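Local coordinates for binding domain (Hc) of Paraclostridial Mosquitocidal Protein 1 (Paraclostridium bifermentans, PDB 6HOX) that targets host nerve cells as the receptor-binding part of a clostridial neurotoxin directed at Anopheles mosquitoes, at residues L108-G122 against I125-R139. Sequence-based numbering, arbitrary orientation.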
ATOM      1  N   LEU A 108     -21.673   9.408  -0.225  1.00 38.32           N
ATOM      2  CA  LEU A 108     -21.273  10.162  -1.400  1.00 40.05           C
ATOM      3  C   LEU A 108     -21.413  11.655  -1.078  1.00 39.98           C
ATOM      4  O   LEU A 108     -22.430  12.077  -0.553  1.00 36.67           O
ATOM      5  CB  LEU A 108     -22.155   9.733  -2.579  1.00 45.09           C
ATOM      6  CG  LEU A 108     -21.861  10.373  -3.938  1.00 50.71           C
ATOM      7  CD1 LEU A 108     -20.372  10.527  -4.189  1.00 54.34           C
ATOM      8  CD2 LEU A 108     -22.487   9.559  -5.059  1.00 53.07           C
ATOM      9  N   GLY A 109     -20.343  12.420  -1.325  1.00 39.60           N
ATOM     10  CA  GLY A 109     -20.349  13.865  -1.177  1.00 39.96           C
ATOM     11  C   GLY A 109     -20.313  14.321   0.275  1.00 41.22           C
ATOM     12  O   GLY A 109     -20.315  15.533   0.528  1.00 38.67           O
ATOM     13  N   ILE A 110     -20.242  13.371   1.221  1.00 37.91           N
ATOM     14  CA  ILE A 110     -20.248  13.670   2.666  1.00 40.20           C
ATOM     15  C   ILE A 110     -18.846  13.423   3.245  1.00 35.29           C
ATOM     16  O   ILE A 110     -18.361  12.292   3.198  1.00 36.87           O
ATOM     17  CB  ILE A 110     -21.317  12.814   3.376  1.00 43.88           C
ATOM     18  CG1 ILE A 110     -22.727  13.133   2.867  1.00 46.96           C
ATOM     19  CG2 ILE A 110     -21.227  12.961   4.891  1.00 42.34           C
ATOM     20  CD1 ILE A 110     -23.654  11.942   2.884  1.00 48.59           C
ATOM     21  N   GLU A 111     -18.211  14.485   3.766  1.00 31.79           N
ATOM     22  CA  GLU A 111     -16.943  14.409   4.517  1.00 32.70           C
ATOM     23  C   GLU A 111     -17.214  13.737   5.863  1.00 29.95           C
ATOM     24  O   GLU A 111     -18.143  14.123   6.526  1.00 30.98           O
ATOM     25  CB  GLU A 111     -16.373  15.768   4.927  1.00 34.54           C
ATOM     26  CG  GLU A 111     -15.688  16.543   3.840  1.00 39.79           C
ATOM     27  CD  GLU A 111     -14.933  17.771   4.338  1.00 41.92           C
ATOM     28  OE1 GLU A 111     -14.571  17.816   5.536  1.00 46.09           O
ATOM     29  OE2 GLU A 111     -14.680  18.668   3.517  1.00 43.48           O
ATOM     30  N   TYR A 112     -16.358  12.808   6.290  1.00 28.17           N
ATOM     31  CA  TYR A 112     -16.440  12.317   7.655  1.00 26.59           C
ATOM     32  C   TYR A 112     -15.042  12.259   8.284  1.00 26.62           C
ATOM     33  O   TYR A 112     -14.030  12.091   7.594  1.00 26.12           O
ATOM     34  CB  TYR A 112     -17.234  11.014   7.737  1.00 28.19           C
ATOM     35  CG  TYR A 112     -16.729   9.848   6.919  1.00 28.75           C
ATOM     36  CD1 TYR A 112     -15.737   8.997   7.384  1.00 29.26           C
ATOM     37  CD2 TYR A 112     -17.283   9.569   5.682  1.00 30.22           C
ATOM     38  CE1 TYR A 112     -15.302   7.912   6.633  1.00 29.04           C
ATOM     39  CE2 TYR A 112     -16.856   8.495   4.913  1.00 31.57           C
ATOM     40  CZ  TYR A 112     -15.868   7.658   5.391  1.00 31.72           C
ATOM     41  OH  TYR A 112     -15.488   6.600   4.615  1.00 31.81           O
ATOM     42  N   ASP A 113     -15.025  12.404   9.617  1.00 26.35           N
ATOM     43  CA  ASP A 113     -13.813  12.554  10.424  1.00 26.90           C
ATOM     44  C   ASP A 113     -13.048  11.228  10.500  1.00 27.35           C
ATOM     45  O   ASP A 113     -13.639  10.129  10.519  1.00 27.65           O
ATOM     46  CB  ASP A 113     -14.118  12.973  11.863  1.00 27.32           C
ATOM     47  CG  ASP A 113     -14.771  14.339  12.033  1.00 30.64           C
ATOM     48  OD1 ASP A 113     -14.774  15.119  11.062  1.00 32.80           O
ATOM     49  OD2 ASP A 113     -15.270  14.607  13.151  1.00 34.43           O
ATOM     50  N   LEU A 114     -11.724  11.356  10.548  1.00 26.60           N
ATOM     51  CA  LEU A 114     -10.845  10.292  10.953  1.00 27.49           C
ATOM     52  C   LEU A 114     -10.051  10.722  12.199  1.00 25.96           C
ATOM     53  O   LEU A 114      -9.935   9.967  13.173  1.00 25.14           O
ATOM     54  CB  LEU A 114      -9.917   9.974   9.783  1.00 31.07           C
ATOM     55  CG  LEU A 114      -8.931   8.843  10.054  1.00 36.73           C
ATOM     56  CD1 LEU A 114      -9.659   7.562  10.449  1.00 38.92           C
ATOM     57  CD2 LEU A 114      -8.050   8.599   8.845  1.00 40.29           C
ATOM     58  N   VAL A 115      -9.446  11.913  12.130  1.00 21.94           N
ATOM     59  CA  VAL A 115      -8.688  12.499  13.215  1.00 22.20           C
ATOM     60  C   VAL A 115      -9.139  13.956  13.334  1.00 22.73           C
ATOM     61  O   VAL A 115      -9.103  14.684  12.354  1.00 22.63           O
ATOM     62  CB  VAL A 115      -7.168  12.417  12.996  1.00 22.31           C
ATOM     63  CG1 VAL A 115      -6.424  12.830  14.256  1.00 21.62           C
ATOM     64  CG2 VAL A 115      -6.699  11.046  12.518  1.00 22.37           C
ATOM     65  N   ASN A 116      -9.548  14.358  14.541  1.00 22.96           N
ATOM     66  CA  ASN A 116     -10.287  15.592  14.734  1.00 23.70           C
ATOM     67  C   ASN A 116      -9.674  16.347  15.915  1.00 24.56           C
ATOM     68  O   ASN A 116      -9.557  15.801  17.007  1.00 23.75           O
ATOM     69  CB  ASN A 116     -11.783  15.305  14.865  1.00 23.32           C
ATOM     70  CG  ASN A 116     -12.593  16.557  15.107  1.00 25.71           C
ATOM     71  OD1 ASN A 116     -12.202  17.391  15.908  1.00 26.41           O
ATOM     72  ND2 ASN A 116     -13.714  16.698  14.425  1.00 27.07           N
ATOM     73  N   ASN A 117      -9.183  17.564  15.637  1.00 25.52           N
ATOM     74  CA  ASN A 117      -8.826  18.531  16.669  1.00 25.21           C
ATOM     75  C   ASN A 117      -9.489  19.870  16.320  1.00 24.51           C
ATOM     76  O   ASN A 117      -8.825  20.909  16.239  1.00 26.06           O
ATOM     77  CB  ASN A 117      -7.317  18.713  16.855  1.00 25.08           C
ATOM     78  CG  ASN A 117      -6.992  19.585  18.052  1.00 26.51           C
ATOM     79  OD1 ASN A 117      -6.119  20.452  17.991  1.00 26.78           O
ATOM     80  ND2 ASN A 117      -7.726  19.403  19.137  1.00 25.06           N
ATOM     81  N   MET A 118     -10.805  19.813  16.121  1.00 24.04           N
ATOM     82  CA  MET A 118     -11.623  20.941  15.724  1.00 26.21           C
ATOM     83  C   MET A 118     -12.712  21.168  16.778  1.00 26.98           C
ATOM     84  O   MET A 118     -13.497  20.268  17.074  1.00 26.61           O
ATOM     85  CB  MET A 118     -12.299  20.657  14.384  1.00 26.80           C
ATOM     86  CG  MET A 118     -13.064  21.831  13.829  1.00 26.74           C
ATOM     87  SD  MET A 118     -11.953  23.084  13.202  1.00 26.92           S
ATOM     88  CE  MET A 118     -11.531  22.357  11.613  1.00 25.47           C
ATOM     89  N   ASP A 119     -12.737  22.360  17.372  1.00 28.77           N
ATOM     90  CA  ASP A 119     -13.906  22.774  18.167  1.00 28.21           C
ATOM     91  C   ASP A 119     -14.542  23.952  17.418  1.00 28.48           C
ATOM     92  O   ASP A 119     -15.202  23.723  16.379  1.00 28.91           O
ATOM     93  CB  ASP A 119     -13.562  22.919  19.657  1.00 28.06           C
ATOM     94  CG  ASP A 119     -12.391  23.816  20.016  1.00 29.98           C
ATOM     95  OD1 ASP A 119     -11.618  23.439  20.937  1.00 29.65           O
ATOM     96  OD2 ASP A 119     -12.310  24.935  19.439  1.00 31.73           O
ATOM     97  N   ASN A 120     -14.351  25.183  17.908  1.00 26.80           N
ATOM     98  CA  ASN A 120     -14.744  26.358  17.145  1.00 27.82           C
ATOM     99  C   ASN A 120     -13.682  26.612  16.077  1.00 28.06           C
ATOM    100  O   ASN A 120     -13.957  27.190  15.019  1.00 28.84           O
ATOM    101  CB  ASN A 120     -14.899  27.607  18.021  1.00 28.19           C
ATOM    102  CG  ASN A 120     -15.267  28.841  17.226  1.00 25.91           C
ATOM    103  OD1 ASN A 120     -14.461  29.760  17.070  1.00 29.89           O
ATOM    104  ND2 ASN A 120     -16.470  28.871  16.702  1.00 22.10           N
ATOM    105  N   GLN A 121     -12.442  26.232  16.402  1.00 30.68           N
ATOM    106  CA  GLN A 121     -11.328  26.349  15.472  1.00 29.15           C
ATOM    107  C   GLN A 121     -10.436  25.121  15.628  1.00 28.10           C
ATOM    108  O   GLN A 121     -10.659  24.320  16.547  1.00 26.91           O
ATOM    109  CB  GLN A 121     -10.547  27.633  15.758  1.00 31.64           C
ATOM    110  CG  GLN A 121      -9.807  27.615  17.091  1.00 32.77           C
ATOM    111  CD  GLN A 121     -10.356  28.615  18.076  1.00 37.62           C
ATOM    112  OE1 GLN A 121     -11.443  29.167  17.900  1.00 39.92           O
ATOM    113  NE2 GLN A 121      -9.573  28.885  19.103  1.00 36.97           N
ATOM    114  N   GLY A 122      -9.433  25.004  14.749  1.00 24.91           N
ATOM    115  CA  GLY A 122      -8.443  23.924  14.807  1.00 24.66           C
ATOM    116  C   GLY A 122      -8.241  23.266  13.457  1.00 24.07           C
ATOM    117  O   GLY A 122      -8.309  23.953  12.400  1.00 24.25           O
ATOM    118  N   ILE A 125      -8.556  15.846   9.894  1.00 23.90           N
ATOM    119  CA  ILE A 125      -8.285  14.950   8.776  1.00 23.10           C
ATOM    120  C   ILE A 125      -9.561  14.133   8.567  1.00 23.86           C
ATOM    121  O   ILE A 125     -10.039  13.485   9.516  1.00 22.34           O
ATOM    122  CB  ILE A 125      -7.073  14.050   9.070  1.00 22.04           C
ATOM    123  CG1 ILE A 125      -5.779  14.851   9.194  1.00 23.41           C
ATOM    124  CG2 ILE A 125      -6.933  12.966   8.019  1.00 23.49           C
ATOM    125  CD1 ILE A 125      -4.669  14.144   9.962  1.00 23.34           C
ATOM    126  N   SER A 126     -10.111  14.215   7.344  1.00 23.76           N
ATOM    127  CA  SER A 126     -11.366  13.601   6.955  1.00 24.45           C
ATOM    128  C   SER A 126     -11.197  12.772   5.682  1.00 24.77           C
ATOM    129  O   SER A 126     -10.213  12.893   4.965  1.00 24.56           O
ATOM    130  CB  SER A 126     -12.444  14.639   6.769  1.00 26.13           C
ATOM    131  OG  SER A 126     -12.634  15.342   7.982  1.00 28.42           O
ATOM    132  N   LEU A 127     -12.215  11.955   5.414  1.00 26.99           N
ATOM    133  CA  LEU A 127     -12.360  11.240   4.180  1.00 29.59           C
ATOM    134  C   LEU A 127     -13.598  11.759   3.459  1.00 28.59           C
ATOM    135  O   LEU A 127     -14.592  12.107   4.103  1.00 29.17           O
ATOM    136  CB  LEU A 127     -12.483   9.745   4.484  1.00 31.51           C
ATOM    137  CG  LEU A 127     -11.253   9.108   5.131  1.00 36.58           C
ATOM    138  CD1 LEU A 127     -11.539   7.666   5.544  1.00 40.15           C
ATOM    139  CD2 LEU A 127     -10.062   9.168   4.189  1.00 36.87           C
ATOM    140  N   LYS A 128     -13.508  11.787   2.127  1.00 29.93           N
ATOM    141  CA  LYS A 128     -14.581  12.220   1.257  1.00 31.46           C
ATOM    142  C   LYS A 128     -14.421  11.601  -0.139  1.00 31.65           C
ATOM    143  O   LYS A 128     -13.412  11.822  -0.803  1.00 29.47           O
ATOM    144  CB  LYS A 128     -14.548  13.743   1.125  1.00 33.04           C
ATOM    145  CG  LYS A 128     -15.676  14.324   0.284  1.00 35.41           C
ATOM    146  CD  LYS A 128     -15.566  15.806   0.067  1.00 36.21           C
ATOM    147  CE  LYS A 128     -16.852  16.401  -0.455  1.00 39.64           C
ATOM    148  NZ  LYS A 128     -16.712  17.856  -0.689  1.00 43.94           N
ATOM    149  N   ASP A 129     -15.417  10.829  -0.580  1.00 33.31           N
ATOM    150  CA  ASP A 129     -15.451  10.319  -1.967  1.00 35.71           C
ATOM    151  C   ASP A 129     -14.106   9.688  -2.332  1.00 34.44           C
ATOM    152  O   ASP A 129     -13.480  10.069  -3.325  1.00 35.79           O
ATOM    153  CB  ASP A 129     -15.757  11.440  -2.959  1.00 35.59           C
ATOM    154  CG  ASP A 129     -17.087  12.103  -2.684  1.00 36.60           C
ATOM    155  OD1 ASP A 129     -18.001  11.392  -2.217  1.00 36.59           O
ATOM    156  OD2 ASP A 129     -17.189  13.327  -2.933  1.00 46.18           O
ATOM    157  N   GLY A 130     -13.644   8.779  -1.473  1.00 30.55           N
ATOM    158  CA  GLY A 130     -12.420   8.015  -1.700  1.00 31.39           C
ATOM    159  C   GLY A 130     -11.133   8.823  -1.602  1.00 28.70           C
ATOM    160  O   GLY A 130     -10.061   8.308  -1.942  1.00 28.25           O
ATOM    161  N   ASN A 131     -11.239  10.088  -1.187  1.00 27.79           N
ATOM    162  CA  ASN A 131     -10.127  11.019  -1.121  1.00 27.53           C
ATOM    163  C   ASN A 131      -9.960  11.482   0.337  1.00 28.08           C
ATOM    164  O   ASN A 131     -10.698  11.076   1.218  1.00 30.97           O
ATOM    165  CB  ASN A 131     -10.312  12.153  -2.135  1.00 27.56           C
ATOM    166  CG  ASN A 131      -9.756  11.793  -3.499  1.00 28.71           C
ATOM    167  OD1 ASN A 131      -8.545  11.850  -3.724  1.00 31.59           O
ATOM    168  ND2 ASN A 131     -10.628  11.404  -4.406  1.00 28.37           N
ATOM    169  N   LEU A 132      -8.917  12.272   0.579  1.00 29.99           N
ATOM    170  CA  LEU A 132      -8.493  12.707   1.913  1.00 29.05           C
ATOM    171  C   LEU A 132      -8.666  14.223   1.971  1.00 25.80           C
ATOM    172  O   LEU A 132      -8.424  14.904   0.966  1.00 23.22           O
ATOM    173  CB  LEU A 132      -7.030  12.292   2.114  1.00 32.56           C
ATOM    174  CG  LEU A 132      -6.521  12.199   3.552  1.00 37.39           C
ATOM    175  CD1 LEU A 132      -7.167  11.054   4.303  1.00 40.31           C
ATOM    176  CD2 LEU A 132      -5.018  12.023   3.571  1.00 42.80           C
ATOM    177  N   VAL A 133      -9.162  14.713   3.110  1.00 22.86           N
ATOM    178  CA  VAL A 133      -9.337  16.135   3.386  1.00 23.97           C
ATOM    179  C   VAL A 133      -8.470  16.509   4.585  1.00 23.58           C
ATOM    180  O   VAL A 133      -8.568  15.850   5.633  1.00 25.68           O
ATOM    181  CB  VAL A 133     -10.802  16.477   3.708  1.00 25.28           C
ATOM    182  CG1 VAL A 133     -10.968  17.958   4.042  1.00 25.71           C
ATOM    183  CG2 VAL A 133     -11.716  16.073   2.560  1.00 26.73           C
ATOM    184  N   TRP A 134      -7.669  17.561   4.411  1.00 20.78           N
ATOM    185  CA  TRP A 134      -7.017  18.306   5.467  1.00 23.02           C
ATOM    186  C   TRP A 134      -7.705  19.667   5.549  1.00 22.97           C
ATOM    187  O   TRP A 134      -7.832  20.358   4.534  1.00 23.20           O
ATOM    188  CB  TRP A 134      -5.506  18.448   5.212  1.00 23.58           C
ATOM    189  CG  TRP A 134      -4.837  19.467   6.076  1.00 25.60           C
ATOM    190  CD1 TRP A 134      -4.397  20.706   5.699  1.00 25.94           C
ATOM    191  CD2 TRP A 134      -4.550  19.348   7.479  1.00 26.51           C
ATOM    192  NE1 TRP A 134      -3.833  21.348   6.766  1.00 26.83           N
ATOM    193  CE2 TRP A 134      -3.914  20.542   7.870  1.00 27.25           C
ATOM    194  CE3 TRP A 134      -4.726  18.336   8.426  1.00 28.47           C
ATOM    195  CZ2 TRP A 134      -3.480  20.758   9.175  1.00 29.19           C
ATOM    196  CZ3 TRP A 134      -4.307  18.549   9.716  1.00 28.99           C
ATOM    197  CH2 TRP A 134      -3.701  19.751  10.085  1.00 30.68           C
ATOM    198  N   ARG A 135      -8.164  20.042   6.740  1.00 22.24           N
ATOM    199  CA  ARG A 135      -8.794  21.339   6.894  1.00 24.83           C
ATOM    200  C   ARG A 135      -8.287  22.016   8.170  1.00 26.20           C
ATOM    201  O   ARG A 135      -8.152  21.359   9.223  1.00 24.69           O
ATOM    202  CB  ARG A 135     -10.319  21.219   6.913  1.00 26.12           C
ATOM    203  CG  ARG A 135     -11.000  22.543   7.250  1.00 30.44           C
ATOM    204  CD  ARG A 135     -12.509  22.557   7.123  1.00 31.65           C
ATOM    205  NE  ARG A 135     -12.904  22.222   5.759  1.00 33.80           N
ATOM    206  CZ  ARG A 135     -13.419  21.052   5.399  1.00 32.59           C
ATOM    207  NH1 ARG A 135     -13.933  20.253   6.321  1.00 32.36           N
ATOM    208  NH2 ARG A 135     -13.411  20.690   4.126  1.00 32.17           N
ATOM    209  N   MET A 136      -8.003  23.320   8.035  1.00 25.23           N
ATOM    210  CA  MET A 136      -7.699  24.246   9.117  1.00 25.92           C
ATOM    211  C   MET A 136      -8.785  25.333   9.169  1.00 27.63           C
ATOM    212  O   MET A 136      -9.234  25.826   8.123  1.00 25.85           O
ATOM    213  CB  MET A 136      -6.333  24.904   8.891  1.00 26.92           C
ATOM    214  CG  MET A 136      -5.174  23.933   9.079  1.00 28.46           C
ATOM    215  SD  MET A 136      -3.572  24.615   8.620  1.00 31.67           S
ATOM    216  CE  MET A 136      -3.868  24.881   6.888  1.00 28.43           C
ATOM    217  N   LYS A 137      -9.224  25.676  10.385  1.00 27.47           N
ATOM    218  CA  LYS A 137     -10.137  26.793  10.605  1.00 28.43           C
ATOM    219  C   LYS A 137      -9.636  27.610  11.797  1.00 27.48           C
ATOM    220  O   LYS A 137      -9.367  27.069  12.853  1.00 26.90           O
ATOM    221  CB  LYS A 137     -11.564  26.292  10.827  1.00 30.29           C
ATOM    222  CG  LYS A 137     -12.611  27.392  10.931  1.00 32.90           C
ATOM    223  CD  LYS A 137     -13.784  27.049  11.807  1.00 37.04           C
ATOM    224  CE  LYS A 137     -14.870  26.258  11.121  1.00 38.20           C
ATOM    225  NZ  LYS A 137     -16.072  26.215  11.985  1.00 41.03           N
ATOM    226  N   ASP A 138      -9.490  28.922  11.607  1.00 26.14           N
ATOM    227  CA  ASP A 138      -8.954  29.774  12.655  1.00 27.77           C
ATOM    228  C   ASP A 138     -10.125  30.384  13.445  1.00 27.44           C
ATOM    229  O   ASP A 138     -11.294  30.119  13.179  1.00 25.57           O
ATOM    230  CB  ASP A 138      -7.946  30.776  12.074  1.00 28.36           C
ATOM    231  CG  ASP A 138      -8.554  31.961  11.371  1.00 27.98           C
ATOM    232  OD1 ASP A 138      -9.810  32.048  11.354  1.00 28.47           O
ATOM    233  OD2 ASP A 138      -7.758  32.790  10.839  1.00 29.25           O
ATOM    234  N   ARG A 139      -9.788  31.194  14.438  1.00 28.79           N
ATOM    235  CA  ARG A 139     -10.739  31.707  15.397  1.00 34.25           C
ATOM    236  C   ARG A 139     -11.639  32.794  14.792  1.00 35.79           C
ATOM    237  O   ARG A 139     -12.583  33.215  15.463  1.00 34.51           O
ATOM    238  CB  ARG A 139      -9.997  32.242  16.627  1.00 38.06           C
ATOM    239  CG  ARG A 139      -9.093  33.433  16.352  1.00 43.52           C
ATOM    240  CD  ARG A 139      -7.849  33.415  17.225  1.00 49.62           C
ATOM    241  NE  ARG A 139      -6.954  34.526  16.924  1.00 56.87           N
ATOM    242  CZ  ARG A 139      -7.135  35.775  17.351  1.00 60.02           C
ATOM    243  NH1 ARG A 139      -8.192  36.076  18.084  1.00 61.21           N
ATOM    244  NH2 ARG A 139      -6.266  36.720  17.038  1.00 60.95           N
TER
HETATM  245  O   HOH W   1     -17.528  10.489   1.570  1.00 29.62           O
HETATM  246  O   HOH W   2     -15.421  15.230   8.601  1.00 43.54           O
HETATM  247  O   HOH W   3     -16.495  24.254  14.024  1.00 33.32           O
HETATM  248  O   HOH W   4     -13.888  29.781  13.995  1.00 43.94           O
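Glu111 and Arg135 meet as an end-on pair: the carboxylate lies along the edge of the guanidinium, their planes only 21° apart, so that OE1 of Glu111 takes NH1 of Arg135 at 2.6 Å while OE2 takes NH2. Both bonds are nearly straight, and together they fix the rotation of the two flat groups. The Glu111 chain, extended beyond CG (chi2 -170°), carries the carboxylate out to Arg135, where it lies against the two methyls of Val133; Lys128 flanks the chain, its CD 3.8 Å from Glu111 CG. Asp145 also binds Arg135 NH2, so the guanidinium sits between two carboxylates, which probably stabilises its charge.

Tyr112 and Leu127 oppose each other on the other face of the sheet. Leu127 CB lies over one face of the ring, toward its rim, and its CD1 comes 3.9 Å from Tyr112 CE1. These antiparallel strands belong to the smaller sheet of the concanavalin-like jelly roll that forms the N-terminal receptor-binding subdomain; Ile125 packs inward on Ile91 and Phe93 of strand 89-96. A classic beta bulge shifts the register by one residue: Leu114 N and Val115 N both donate to Ile125 O, at 2.9 Å and 3.1 Å.

At the turn after strand 122-128, the syn lone pair of Asp129 OD1 receives Gly109 N at 2.7 Å, while Leu108 CD1 presses on the same oxygen. Toward the opposite end, Met118 crosses Lys137 at about a right angle; bent at both chi2 and chi3, its chain brings SD and CE each to 4.0 Å from Lys137 CB. A water joins Lys137 NZ to Asp119 O.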